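Local atomic coordinates of L-threonine-O-3-phosphate decarboxylase (Porphyromonas gingivalis, PDB entry 3FKD), a protein that probably uses pyridoxal 5'-phosphate to decarboxylate L-threonine O-3-phosphate and belongs to the class I and II aminotransferase family. Residues A[70-75]-A[226-231]; A[53-58]-A[235-240]; A[79-84]-A[99-104]; A[63-68]-A[181-186]; A[170-175]-A[246-251]. One frame throughout, in Å; residues are numbered along the deposited sequence.

How the interactions relate
Interactions 1 and 3 are largely buried and reach the second subunit; interactions 2, 4 and 5 are partly buried and touch no other chain. The residues leading into helix 230-241 meet the end of strand 70-73 in interaction 1, and the helix itself packs on helix 53-62 in interaction 2. V72 touches L55, joining the two. Interaction 4 begins where helix 53-62 ends, and R56 bonds to N67 between interactions 2 and 4. The chemistry follows the setting: a valine pair beside a water between asparagine amides in 1, aliphatic packing in 2, aromatic rings and a tyrosine-glutamate bond in 3, a lysine-carbonyl bond in 4, isoleucine on backbone and a guanidinium against threonine in 5.

Interaction 1: residues A[70-75]-A[226-231]; sequences ILVTNG and WAVNAL
V72 and V228 meet methyl to methyl, CG1 of V72 lying 3.7 Å from CG2 of V228, and the two side chains cross at about a right angle. The same V228 CG2 also rests 3.6 Å from T73 O, covering the strand where it runs out into N74. The N74 side chain carries the polar half. Its CB comes 3.3 Å from A227 O, and CG, set anti to the backbone N (chi1 -167°), remains 3.4 Å from A227 O. Beyond it OD1 lies 2.9 Å from a water that accepts a hydrogen bond of 2.9 Å from N229 ND2. The other branch, ND2, donates to A227 O of the second subunit, and the reciprocal bond makes this a dimer contact. N229 is pinned as well: ND2 also donates to L204 O, while OD1 caps the backbone N of A232 from the N-cap position of helix 230-241. Strand 70-73 forms an edge of the seven-stranded sheet within this chain, pairing antiparallel with strand 207-210; V72 faces L59 of helix 53-62, and T73 packs on A78 and A79 of helix 75-86.

Interaction 2: residues A[53-58]-A[235-240]; sequences GTLRQM and AAKFIL
Helix segments 53-58 and 235-240 run nearly parallel, their axes 10.4 Å apart at a crossing angle of 23°, with L55 and K237 closest by their CA atoms. Such helix-on-helix packing is consistent with the large, PLP-binding domain of the aminotransferase fold. L55 fills the middle of the gap. Its CG is anti to the backbone N (chi1 -173°), which sends the two methyls across to the other helix: CD2 lies 3.6 Å from A236 CB, and CD1 meets L240 CD1 at 3.8 Å. Along one flank K237 stretches out as an extended chain and lays its methylenes over helix 53-58. Its CG is 3.7 Å from SE of M58, a selenomethionine, and its CE is 3.8 Å from T54 CG2. Both of these side chains cross the lysine at about a right angle. The aliphatic stem of K237 makes most of the touching, and NZ ends beside the carbons of T54, whose hydroxyl OG1 bonds to E49. L240 also reaches L59 and R62 further along helix 53-62. Carbon surface, with one selenium, makes up most of the contact, and what matches one helix to the other is the fit of shapes.

Interaction 3: residues A[79-84]-A[99-104]; sequences AFYQIA and FAEYED
F80 and Y102 form an edge-to-face (T-shaped) pair, the tyrosine turning its edge to a face of the phenylalanine. Y102 CE1 stands 3.6 Å from F80 CZ, over the rim of that face, and the ring centroids are 5.1 Å apart with planes at 77°. F99 adds a third ring: F80 CE2 comes to the edge of the F99 ring, near its plane, 4.1 Å from F99 CE2. A polar pair lies one residue along. Y81 OH donates to E101 OE1 at 2.8 Å, nearly along the carboxylate's C-O bond, and the oxygen sits in the plane of the tyrosine ring. The glutamate chain is bent (chi2 -64°), folding its carboxylate toward Y81. D104 crowds the same hydroxyl, its CB 3.2 Å from Y81 OH.

A second shell fixes these groups. Y102 OH is held by D166 OD2, which probably restrains the ring against F80. W134 backs both F80 and Y102, and V192 also packs on F80. Y81 leans on A105 and M108 of the partner helix. The second subunit closes one side: its T224, P225 and W226 pack on Y81, E101 and F99 respectively.

The segments of the two helices run nearly parallel, 9.2 Å apart at a crossing angle of -28°. Helix 100-108 is the helix of the beta-alpha-beta crossover from strand 91-96 to strand 112-117, and together with helix 75-86 it lies on the seven-stranded sheet, over strand 132-136, with helix 75-86 reaching strand 189-194 as well.

Interaction 4: residues A[63-68]-A[181-186]; sequences NSVDNN and ADIKGR
V65, S64 and K184 bury the most surface here, and they join the two loops in two ways. V65 and I183 reach toward each other tip to tip: CD1 of I183 lies 3.8 Å from V65 CG1 and 4.1 Å from V65 CG2, touching both branches of the valine. I183 places its CG1 in the crowded position between the backbone N and the carbonyl carbon (chi1 60°), and the extended branch beyond it carries the methyl across. V65 also packs on P180, just before the second segment.

S64 and K184 supply the polar link. NZ of K184 donates to S64 O at 2.6 Å, nearly along the carbonyl axis (C=O...donor angle 167°). The lysine is extended until a bend at its last torsion. S64, with positive phi, is the C-prime residue of the Schellman motif that ends helix 53-62, so the ammonium sits just past a helix C-terminus, where the helix dipole would probably favour a positive charge. D66 lies nearby, its OD1 6.2 Å from K184 NZ, too far for a salt bridge, though its charge may add to that effect. S64 further faces A181, CB to CB at 4.3 Å.

The chain from I183 to R186 forms a type II turn with G185 at positive phi, and R186 NE bonds back to D182 O at 2.8 Å. The contact therefore ties the link between helix 53-62 and strand 70-73 to the loop entering strand 189-194; I183 also touches V210 of strand 207-210, and R186 lies against helix 148-157.

Interaction 5: residues A[170-175]-A[246-251]; sequences VSFTTE and FTLPIR
R251 meets T174 with a face of its guanidinium and not with an N-H: T174 OG1 stands 3.9 Å above that plane, offset toward the rim, and is itself bonded to Q254 NE2. The two side chains cross at about a right angle, and the T174 methyl is on the same side of the plane, just outside the rim by NH2. I250 presses on backbone. Its CG1, anti to the backbone N (chi1 -169°), lies 3.8 Å from T173 N, and CD1 reaches 3.5 Å from F172 C, against the peptide that follows F172. The carbonyl O of that peptide accepts from T277 OG1. These contacts set the start of helix 250-266, with P249 at the N-cap position, on a loop that leaves strand 162-166 of the seven-stranded sheet; the helix then leads to strand 270-272 of the five-stranded sheet, an arrangement consistent with the aminotransferase fold, in which a long helix joins the large and small domains. L248 works from the residue before P249, its CD1 3.4 Å from S171 OG and 3.8 Å from F172 CE2. The F172 ring is further flanked by Y169, H197 and W253. An ST turn shapes the loop beyond, E175 N donating to T173 OG1 at 3.2 Å.

Interaction 1: residues A[70-75]-A[226-231]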
# COMPACT_ATOMS: atom_id res chain seq x y z
N ILE A 70 -7.24 12.18 11.86
CA ILE A 70 -6.97 11.72 10.50
C ILE A 70 -5.91 10.62 10.47
O ILE A 70 -5.02 10.55 11.30
CB ILE A 70 -6.61 12.86 9.47
CG1 ILE A 70 -7.87 13.52 8.91
CG2 ILE A 70 -5.87 12.31 8.26
CD1 ILE A 70 -8.50 14.59 9.79
N LEU A 71 -6.03 9.75 9.50
CA LEU A 71 -5.05 8.71 9.33
C LEU A 71 -4.99 8.47 7.83
O LEU A 71 -5.96 7.97 7.24
CB LEU A 71 -5.47 7.42 10.06
CG LEU A 71 -4.57 6.23 9.72
CD1 LEU A 71 -3.42 6.13 10.64
CD2 LEU A 71 -5.36 4.92 9.73
N VAL A 72 -3.89 8.89 7.23
CA VAL A 72 -3.65 8.68 5.82
C VAL A 72 -3.43 7.19 5.54
O VAL A 72 -2.76 6.52 6.26
CB VAL A 72 -2.50 9.58 5.27
CG1 VAL A 72 -2.33 9.41 3.76
CG2 VAL A 72 -2.77 11.04 5.60
N THR A 73 -3.99 6.71 4.45
CA THR A 73 -4.00 5.29 4.18
C THR A 73 -3.49 5.01 2.75
O THR A 73 -3.43 5.92 1.94
CB THR A 73 -5.44 4.73 4.43
OG1 THR A 73 -5.35 3.33 4.67
CG2 THR A 73 -6.35 4.99 3.26
N ASN A 74 -3.07 3.79 2.47
CA ASN A 74 -2.66 3.37 1.14
C ASN A 74 -3.87 3.12 0.22
O ASN A 74 -4.05 2.01 -0.24
CB ASN A 74 -1.84 2.09 1.23
CG ASN A 74 -1.09 1.72 -0.05
OD1 ASN A 74 -0.72 2.56 -0.82
ND2 ASN A 74 -0.82 0.43 -0.21
N GLY A 75 -4.66 4.15 -0.09
CA GLY A 75 -5.90 3.95 -0.83
C GLY A 75 -7.08 3.77 0.11
O GLY A 75 -6.89 3.46 1.27
N TRP A 226 5.70 3.86 6.58
CA TRP A 226 5.89 4.00 5.15
C TRP A 226 4.85 3.19 4.34
O TRP A 226 5.14 2.64 3.26
CB TRP A 226 7.32 3.66 4.72
CG TRP A 226 8.42 4.06 5.65
CD1 TRP A 226 8.92 5.33 5.87
CD2 TRP A 226 9.22 3.18 6.45
NE1 TRP A 226 9.95 5.28 6.78
CE2 TRP A 226 10.15 3.98 7.16
CE3 TRP A 226 9.21 1.79 6.66
CZ2 TRP A 226 11.08 3.44 8.06
CZ3 TRP A 226 10.11 1.25 7.54
CH2 TRP A 226 11.05 2.08 8.24
N ALA A 227 3.62 3.14 4.85
CA ALA A 227 2.51 2.51 4.11
C ALA A 227 1.93 3.39 2.98
O ALA A 227 1.31 2.86 2.04
CB ALA A 227 1.42 2.12 5.06
N VAL A 228 2.16 4.70 3.06
CA VAL A 228 1.71 5.65 2.04
C VAL A 228 2.90 6.18 1.23
O VAL A 228 3.76 6.88 1.77
CB VAL A 228 0.93 6.85 2.66
CG1 VAL A 228 0.40 7.74 1.59
CG2 VAL A 228 -0.23 6.34 3.53
N ASN A 229 2.93 5.85 -0.06
CA ASN A 229 4.08 6.18 -0.87
C ASN A 229 4.23 7.69 -1.17
O ASN A 229 3.26 8.47 -1.04
CB ASN A 229 4.09 5.33 -2.16
CG ASN A 229 3.00 5.74 -3.15
OD1 ASN A 229 3.15 6.72 -3.88
ND2 ASN A 229 1.87 5.01 -3.15
N ALA A 230 5.45 8.07 -1.55
CA ALA A 230 5.93 9.47 -1.56
C ALA A 230 5.27 10.34 -2.58
O ALA A 230 4.91 11.46 -2.29
CB ALA A 230 7.49 9.53 -1.75
N LEU A 231 5.12 9.81 -3.79
CA LEU A 231 4.48 10.54 -4.88
C LEU A 231 3.03 10.77 -4.56
O LEU A 231 2.50 11.81 -4.91
CB LEU A 231 4.55 9.76 -6.17
CG LEU A 231 5.89 9.77 -6.87
CD1 LEU A 231 5.81 8.76 -8.01
CD2 LEU A 231 6.30 11.21 -7.35
O HOH W 1 1.88 2.35 -2.11

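Interaction 2: residues A[53-58]-A[235-240]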
# COMPACT_ATOMS: atom_id res chain seq x y z
N GLY A 53 2.87 12.44 8.13
CA GLY A 53 2.38 13.35 9.14
C GLY A 53 2.08 14.77 8.68
O GLY A 53 1.20 15.42 9.25
N THR A 54 2.82 15.27 7.69
CA THR A 54 2.56 16.59 7.17
C THR A 54 1.24 16.61 6.39
O THR A 54 0.45 17.56 6.51
CB THR A 54 3.74 17.11 6.29
OG1 THR A 54 4.90 17.24 7.10
CG2 THR A 54 3.46 18.46 5.76
N LEU A 55 1.01 15.57 5.58
CA LEU A 55 -0.27 15.45 4.90
C LEU A 55 -1.40 15.37 5.92
O LEU A 55 -2.39 16.08 5.80
CB LEU A 55 -0.32 14.26 3.94
CG LEU A 55 -1.55 14.10 3.04
CD1 LEU A 55 -1.90 15.44 2.37
CD2 LEU A 55 -1.30 13.05 2.01
N ARG A 56 -1.22 14.52 6.92
CA ARG A 56 -2.21 14.35 7.98
C ARG A 56 -2.55 15.69 8.58
O ARG A 56 -3.73 16.06 8.69
CB ARG A 56 -1.70 13.41 9.07
CG ARG A 56 -2.75 13.05 10.10
CD ARG A 56 -2.14 12.28 11.24
NE ARG A 56 -1.28 13.11 12.07
CZ ARG A 56 0.02 12.88 12.28
NH1 ARG A 56 0.62 11.84 11.72
NH2 ARG A 56 0.73 13.68 13.06
N GLN A 57 -1.52 16.43 8.97
CA GLN A 57 -1.70 17.76 9.53
C GLN A 57 -2.52 18.68 8.60
O GLN A 57 -3.51 19.26 9.04
CB GLN A 57 -0.33 18.35 9.89
CG GLN A 57 -0.30 19.81 10.27
CD GLN A 57 -1.03 20.10 11.57
OE1 GLN A 57 -2.26 20.30 11.59
NE2 GLN A 57 -0.27 20.15 12.67
N MSE A 58 -2.16 18.79 7.33
CA MSE A 58 -2.92 19.66 6.42
C MSE A 58 -4.36 19.18 6.11
O MSE A 58 -5.21 19.98 5.72
CB MSE A 58 -2.20 19.83 5.09
CG MSE A 58 -0.72 20.18 5.17
SE MSE A 58 -0.08 19.93 3.34
CE MSE A 58 1.80 19.60 3.61
N ALA A 235 1.03 14.21 -4.59
CA ALA A 235 -0.17 14.49 -5.36
C ALA A 235 -1.26 15.07 -4.48
O ALA A 235 -1.89 16.07 -4.83
CB ALA A 235 -0.67 13.23 -6.06
N ALA A 236 -1.47 14.43 -3.34
CA ALA A 236 -2.50 14.89 -2.41
C ALA A 236 -2.27 16.31 -1.89
O ALA A 236 -3.22 17.10 -1.83
CB ALA A 236 -2.68 13.90 -1.23
N LYS A 237 -1.04 16.60 -1.51
CA LYS A 237 -0.65 17.94 -1.06
C LYS A 237 -1.00 19.01 -2.09
O LYS A 237 -1.52 20.08 -1.76
CB LYS A 237 0.86 17.98 -0.76
CG LYS A 237 1.18 17.72 0.68
CD LYS A 237 2.64 17.39 0.88
CE LYS A 237 2.92 16.92 2.32
NZ LYS A 237 4.30 16.46 2.53
N PHE A 238 -0.71 18.71 -3.36
CA PHE A 238 -1.06 19.57 -4.49
C PHE A 238 -2.58 19.77 -4.68
O PHE A 238 -3.06 20.90 -4.79
CB PHE A 238 -0.42 19.02 -5.77
CG PHE A 238 -0.38 20.02 -6.88
CD1 PHE A 238 -1.25 19.93 -7.94
CD2 PHE A 238 0.52 21.06 -6.85
CE1 PHE A 238 -1.20 20.86 -8.96
CE2 PHE A 238 0.56 21.98 -7.86
CZ PHE A 238 -0.30 21.88 -8.91
N ILE A 239 -3.34 18.68 -4.72
CA ILE A 239 -4.80 18.79 -4.78
C ILE A 239 -5.37 19.68 -3.64
O ILE A 239 -6.24 20.53 -3.88
CB ILE A 239 -5.48 17.41 -4.80
CG1 ILE A 239 -5.16 16.71 -6.14
CG2 ILE A 239 -7.00 17.52 -4.50
CD1 ILE A 239 -5.15 15.16 -6.09
N LEU A 240 -4.88 19.47 -2.41
CA LEU A 240 -5.34 20.24 -1.26
C LEU A 240 -5.08 21.75 -1.36
O LEU A 240 -5.88 22.53 -0.87
CB LEU A 240 -4.72 19.73 0.03
CG LEU A 240 -5.42 18.52 0.60
CD1 LEU A 240 -4.69 18.03 1.84
CD2 LEU A 240 -6.83 18.90 0.90

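Interaction 3: residues A[79-84]-A[99-104]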
# COMPACT_ATOMS: atom_id res chain seq x y z
N ALA A 79 -7.80 1.28 4.02
CA ALA A 79 -8.55 1.74 5.19
C ALA A 79 -9.70 0.80 5.62
O ALA A 79 -9.97 0.71 6.80
CB ALA A 79 -9.09 3.14 4.97
N PHE A 80 -10.37 0.13 4.68
CA PHE A 80 -11.53 -0.72 5.00
C PHE A 80 -11.06 -1.96 5.74
O PHE A 80 -11.67 -2.39 6.71
CB PHE A 80 -12.30 -1.13 3.74
CG PHE A 80 -12.91 0.01 3.03
CD1 PHE A 80 -13.65 0.96 3.72
CD2 PHE A 80 -12.74 0.15 1.67
CE1 PHE A 80 -14.19 2.01 3.08
CE2 PHE A 80 -13.30 1.20 1.01
CZ PHE A 80 -14.02 2.13 1.71
N TYR A 81 -9.96 -2.51 5.24
CA TYR A 81 -9.25 -3.61 5.82
C TYR A 81 -8.61 -3.26 7.19
O TYR A 81 -8.66 -4.06 8.13
CB TYR A 81 -8.18 -4.01 4.82
CG TYR A 81 -8.72 -4.86 3.71
CD1 TYR A 81 -8.81 -6.25 3.85
CD2 TYR A 81 -9.17 -4.29 2.54
CE1 TYR A 81 -9.31 -7.04 2.83
CE2 TYR A 81 -9.65 -5.08 1.51
CZ TYR A 81 -9.71 -6.45 1.68
OH TYR A 81 -10.21 -7.22 0.66
N GLN A 82 -7.98 -2.09 7.29
CA GLN A 82 -7.41 -1.76 8.58
C GLN A 82 -8.48 -1.60 9.66
O GLN A 82 -8.22 -1.85 10.84
CB GLN A 82 -6.52 -0.51 8.51
CG GLN A 82 -5.25 -0.65 9.36
CD GLN A 82 -4.59 0.68 9.68
OE1 GLN A 82 -4.22 1.44 8.78
NE2 GLN A 82 -4.44 0.97 10.96
N ILE A 83 -9.68 -1.16 9.26
CA ILE A 83 -10.80 -0.97 10.19
C ILE A 83 -11.39 -2.33 10.62
O ILE A 83 -11.58 -2.58 11.80
CB ILE A 83 -11.93 -0.11 9.53
CG1 ILE A 83 -11.49 1.36 9.34
CG2 ILE A 83 -13.23 -0.19 10.32
CD1 ILE A 83 -12.59 2.22 8.72
N ALA A 84 -11.68 -3.17 9.64
CA ALA A 84 -12.04 -4.57 9.84
C ALA A 84 -11.08 -5.25 10.79
O ALA A 84 -11.53 -5.86 11.75
CB ALA A 84 -12.05 -5.31 8.53
N PHE A 99 -19.69 -1.90 -2.92
CA PHE A 99 -18.27 -2.21 -3.15
C PHE A 99 -17.87 -3.51 -2.42
O PHE A 99 -17.99 -3.61 -1.21
CB PHE A 99 -17.42 -1.00 -2.67
CG PHE A 99 -15.98 -1.06 -3.08
CD1 PHE A 99 -15.63 -1.29 -4.40
CD2 PHE A 99 -14.99 -0.83 -2.16
CE1 PHE A 99 -14.30 -1.31 -4.78
CE2 PHE A 99 -13.66 -0.87 -2.53
CZ PHE A 99 -13.32 -1.12 -3.83
N ALA A 100 -17.37 -4.50 -3.16
CA ALA A 100 -17.19 -5.87 -2.64
C ALA A 100 -16.17 -5.90 -1.51
O ALA A 100 -16.04 -6.88 -0.74
CB ALA A 100 -16.77 -6.81 -3.77
N GLU A 101 -15.44 -4.80 -1.42
CA GLU A 101 -14.37 -4.68 -0.47
C GLU A 101 -14.80 -4.49 0.98
O GLU A 101 -14.03 -4.80 1.88
CB GLU A 101 -13.37 -3.62 -0.94
CG GLU A 101 -12.81 -3.93 -2.34
CD GLU A 101 -11.99 -5.21 -2.36
OE1 GLU A 101 -11.38 -5.55 -1.32
OE2 GLU A 101 -11.95 -5.86 -3.43
N TYR A 102 -16.00 -3.97 1.24
CA TYR A 102 -16.48 -3.97 2.62
C TYR A 102 -16.63 -5.41 3.07
O TYR A 102 -16.15 -5.80 4.15
CB TYR A 102 -17.80 -3.22 2.82
CG TYR A 102 -17.94 -1.94 2.05
CD1 TYR A 102 -16.83 -1.09 1.82
CD2 TYR A 102 -19.20 -1.55 1.55
CE1 TYR A 102 -16.99 0.10 1.11
CE2 TYR A 102 -19.36 -0.38 0.83
CZ TYR A 102 -18.25 0.46 0.60
OH TYR A 102 -18.42 1.62 -0.12
N GLU A 103 -17.24 -6.22 2.21
CA GLU A 103 -17.44 -7.62 2.52
C GLU A 103 -16.11 -8.35 2.73
O GLU A 103 -15.91 -9.00 3.75
CB GLU A 103 -18.25 -8.32 1.44
CG GLU A 103 -19.04 -9.50 1.96
CD GLU A 103 -19.57 -10.42 0.84
OE1 GLU A 103 -20.25 -9.93 -0.10
OE2 GLU A 103 -19.32 -11.65 0.92
N ASP A 104 -15.20 -8.23 1.75
CA ASP A 104 -13.95 -8.96 1.78
C ASP A 104 -13.19 -8.62 3.03
O ASP A 104 -12.63 -9.51 3.66
CB ASP A 104 -13.09 -8.65 0.56
CG ASP A 104 -13.75 -9.04 -0.74
OD1 ASP A 104 -14.58 -10.00 -0.73
OD2 ASP A 104 -13.46 -8.39 -1.78

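Interaction 4: residues A[63-68]-A[181-186]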
# COMPACT_ATOMS: atom_id res chain seq x y z
N ASN A 63 -10.14 20.08 6.99
CA ASN A 63 -11.38 19.43 7.34
C ASN A 63 -11.95 19.84 8.70
O ASN A 63 -12.90 19.22 9.18
CB ASN A 63 -11.21 17.91 7.24
CG ASN A 63 -11.01 17.44 5.80
OD1 ASN A 63 -10.22 16.52 5.54
ND2 ASN A 63 -11.72 18.06 4.87
N SER A 64 -11.36 20.88 9.30
CA SER A 64 -11.77 21.36 10.62
C SER A 64 -11.71 20.29 11.71
O SER A 64 -12.55 20.29 12.61
CB SER A 64 -13.19 21.90 10.58
OG SER A 64 -13.24 23.26 10.21
N VAL A 65 -10.73 19.39 11.64
CA VAL A 65 -10.69 18.26 12.54
C VAL A 65 -9.34 18.25 13.22
O VAL A 65 -8.42 18.91 12.76
CB VAL A 65 -10.94 16.93 11.79
CG1 VAL A 65 -10.59 15.75 12.65
CG2 VAL A 65 -12.40 16.83 11.40
N ASP A 66 -9.21 17.52 14.32
CA ASP A 66 -7.92 17.43 14.98
C ASP A 66 -6.92 16.56 14.23
O ASP A 66 -7.29 15.64 13.50
CB ASP A 66 -8.08 16.93 16.42
CG ASP A 66 -8.99 17.84 17.26
OD1 ASP A 66 -9.32 18.96 16.80
OD2 ASP A 66 -9.38 17.44 18.38
N ASN A 67 -5.65 16.86 14.43
CA ASN A 67 -4.57 16.06 13.90
C ASN A 67 -4.77 14.59 14.28
O ASN A 67 -4.48 13.69 13.49
CB ASN A 67 -3.26 16.57 14.49
CG ASN A 67 -2.10 16.46 13.52
OD1 ASN A 67 -1.51 15.39 13.34
ND2 ASN A 67 -1.76 17.59 12.90
N ASN A 68 -5.26 14.39 15.51
CA ASN A 68 -5.59 13.09 16.07
C ASN A 68 -6.66 12.29 15.30
O ASN A 68 -6.85 11.09 15.53
CB ASN A 68 -6.18 13.31 17.46
CG ASN A 68 -5.13 13.51 18.50
OD1 ASN A 68 -4.01 12.99 18.38
ND2 ASN A 68 -5.49 14.26 19.54
N ALA A 181 -16.30 17.14 9.87
CA ALA A 181 -16.58 17.82 11.14
C ALA A 181 -17.85 17.30 11.86
O ALA A 181 -18.21 17.77 12.94
CB ALA A 181 -16.63 19.36 10.94
N ASP A 182 -18.53 16.32 11.25
CA ASP A 182 -19.60 15.60 11.94
C ASP A 182 -19.16 14.61 13.04
O ASP A 182 -19.98 14.23 13.85
CB ASP A 182 -20.52 14.91 10.94
CG ASP A 182 -21.30 15.91 10.09
OD1 ASP A 182 -21.77 16.92 10.66
OD2 ASP A 182 -21.42 15.70 8.86
N ILE A 183 -17.88 14.23 13.08
CA ILE A 183 -17.41 13.30 14.11
C ILE A 183 -17.53 13.91 15.49
O ILE A 183 -17.41 13.22 16.50
CB ILE A 183 -15.94 12.89 13.90
CG1 ILE A 183 -15.04 14.13 13.95
CG2 ILE A 183 -15.75 12.16 12.59
CD1 ILE A 183 -13.54 13.82 14.00
N LYS A 184 -17.77 15.21 15.53
CA LYS A 184 -17.69 15.99 16.76
C LYS A 184 -18.89 15.80 17.69
O LYS A 184 -20.02 16.13 17.32
CB LYS A 184 -17.49 17.47 16.45
CG LYS A 184 -16.21 17.74 15.69
CD LYS A 184 -15.93 19.24 15.57
CE LYS A 184 -14.58 19.45 14.96
NZ LYS A 184 -14.59 20.66 14.12
N GLY A 185 -18.62 15.28 18.89
CA GLY A 185 -19.65 15.00 19.86
C GLY A 185 -20.44 13.79 19.42
O GLY A 185 -21.62 13.66 19.69
N ARG A 186 -19.75 12.90 18.72
CA ARG A 186 -20.36 11.75 18.08
C ARG A 186 -19.24 10.74 17.96
O ARG A 186 -18.18 11.03 17.42
CB ARG A 186 -20.87 12.13 16.69
CG ARG A 186 -21.96 11.23 16.18
CD ARG A 186 -22.33 11.58 14.73
NE ARG A 186 -22.44 13.01 14.51
CZ ARG A 186 -23.54 13.71 14.73
NH1 ARG A 186 -23.55 15.01 14.50
NH2 ARG A 186 -24.62 13.10 15.18

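Interaction 5: residues A[170-175]-A[246-251]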
# COMPACT_ATOMS: atom_id res chain seq x y z
N VAL A 170 -18.48 11.45 -2.34
CA VAL A 170 -19.15 12.54 -1.68
C VAL A 170 -19.19 13.76 -2.60
O VAL A 170 -20.07 14.59 -2.48
CB VAL A 170 -18.49 12.90 -0.36
CG1 VAL A 170 -17.49 14.04 -0.54
CG2 VAL A 170 -19.55 13.29 0.65
N SER A 171 -18.26 13.86 -3.55
CA SER A 171 -18.31 14.97 -4.49
C SER A 171 -19.06 14.70 -5.84
O SER A 171 -19.20 15.59 -6.69
CB SER A 171 -16.88 15.56 -4.68
OG SER A 171 -16.27 14.96 -5.80
N PHE A 172 -19.55 13.47 -6.02
CA PHE A 172 -20.34 13.08 -7.19
C PHE A 172 -21.83 13.42 -6.99
O PHE A 172 -22.68 12.81 -7.57
CB PHE A 172 -20.24 11.56 -7.46
CG PHE A 172 -18.88 11.10 -7.94
CD1 PHE A 172 -18.78 10.03 -8.81
CD2 PHE A 172 -17.71 11.71 -7.50
CE1 PHE A 172 -17.56 9.59 -9.25
CE2 PHE A 172 -16.47 11.28 -7.93
CZ PHE A 172 -16.38 10.22 -8.81
N THR A 173 -22.11 14.37 -6.10
CA THR A 173 -23.46 14.81 -5.81
C THR A 173 -23.49 16.29 -5.41
O THR A 173 -22.54 16.83 -4.79
CB THR A 173 -24.12 14.02 -4.66
OG1 THR A 173 -25.46 14.47 -4.51
CG2 THR A 173 -23.39 14.28 -3.34
N THR A 174 -24.61 16.91 -5.78
CA THR A 174 -24.99 18.31 -5.55
C THR A 174 -25.58 18.51 -4.17
O THR A 174 -25.63 19.62 -3.65
CB THR A 174 -26.12 18.66 -6.55
OG1 THR A 174 -25.57 18.83 -7.87
CG2 THR A 174 -26.90 19.90 -6.13
N GLU A 175 -26.08 17.42 -3.59
CA GLU A 175 -26.86 17.48 -2.36
C GLU A 175 -25.99 17.66 -1.13
O GLU A 175 -24.75 17.71 -1.22
CB GLU A 175 -27.71 16.22 -2.22
CG GLU A 175 -28.50 15.86 -3.50
CD GLU A 175 -29.98 16.20 -3.42
OE1 GLU A 175 -30.32 17.41 -3.30
OE2 GLU A 175 -30.81 15.27 -3.51
N PHE A 246 -9.19 21.48 -8.73
CA PHE A 246 -9.56 20.09 -8.72
C PHE A 246 -11.02 19.88 -8.39
O PHE A 246 -11.45 18.78 -8.15
CB PHE A 246 -8.59 19.27 -7.84
CG PHE A 246 -7.20 19.23 -8.39
CD1 PHE A 246 -6.89 18.41 -9.47
CD2 PHE A 246 -6.20 20.05 -7.86
CE1 PHE A 246 -5.60 18.39 -9.99
CE2 PHE A 246 -4.93 20.03 -8.38
CZ PHE A 246 -4.63 19.19 -9.44
N THR A 247 -11.76 20.98 -8.37
CA THR A 247 -13.21 20.95 -8.22
C THR A 247 -13.89 20.28 -9.43
O THR A 247 -13.53 20.51 -10.59
CB THR A 247 -13.74 22.36 -8.07
OG1 THR A 247 -13.37 22.84 -6.77
CG2 THR A 247 -15.28 22.42 -8.28
N LEU A 248 -14.86 19.43 -9.15
CA LEU A 248 -15.41 18.56 -10.18
C LEU A 248 -16.67 19.19 -10.78
O LEU A 248 -17.50 19.70 -10.03
CB LEU A 248 -15.74 17.21 -9.53
CG LEU A 248 -16.06 15.94 -10.29
CD1 LEU A 248 -16.27 14.90 -9.21
CD2 LEU A 248 -17.33 16.09 -11.17
N PRO A 249 -16.83 19.15 -12.11
CA PRO A 249 -18.03 19.79 -12.68
C PRO A 249 -19.24 18.90 -12.52
O PRO A 249 -19.64 18.24 -13.49
CB PRO A 249 -17.69 19.94 -14.17
CG PRO A 249 -16.49 19.07 -14.42
CD PRO A 249 -16.10 18.38 -13.12
N ILE A 250 -19.81 18.86 -11.32
CA ILE A 250 -20.84 17.90 -11.01
C ILE A 250 -22.22 18.20 -11.62
O ILE A 250 -22.95 17.27 -11.94
CB ILE A 250 -20.97 17.63 -9.49
CG1 ILE A 250 -21.88 16.42 -9.26
CG2 ILE A 250 -21.49 18.86 -8.77
CD1 ILE A 250 -21.49 15.20 -10.03
N ARG A 251 -22.58 19.48 -11.80
CA ARG A 251 -23.88 19.78 -12.41
C ARG A 251 -23.88 19.33 -13.86
O ARG A 251 -24.78 18.62 -14.31
CB ARG A 251 -24.26 21.25 -12.33
CG ARG A 251 -24.55 21.69 -10.94
CD ARG A 251 -25.65 22.73 -10.87
NE ARG A 251 -26.37 22.61 -9.60
CZ ARG A 251 -25.82 22.84 -8.40
NH1 ARG A 251 -24.54 23.21 -8.30
NH2 ARG A 251 -26.57 22.68 -7.31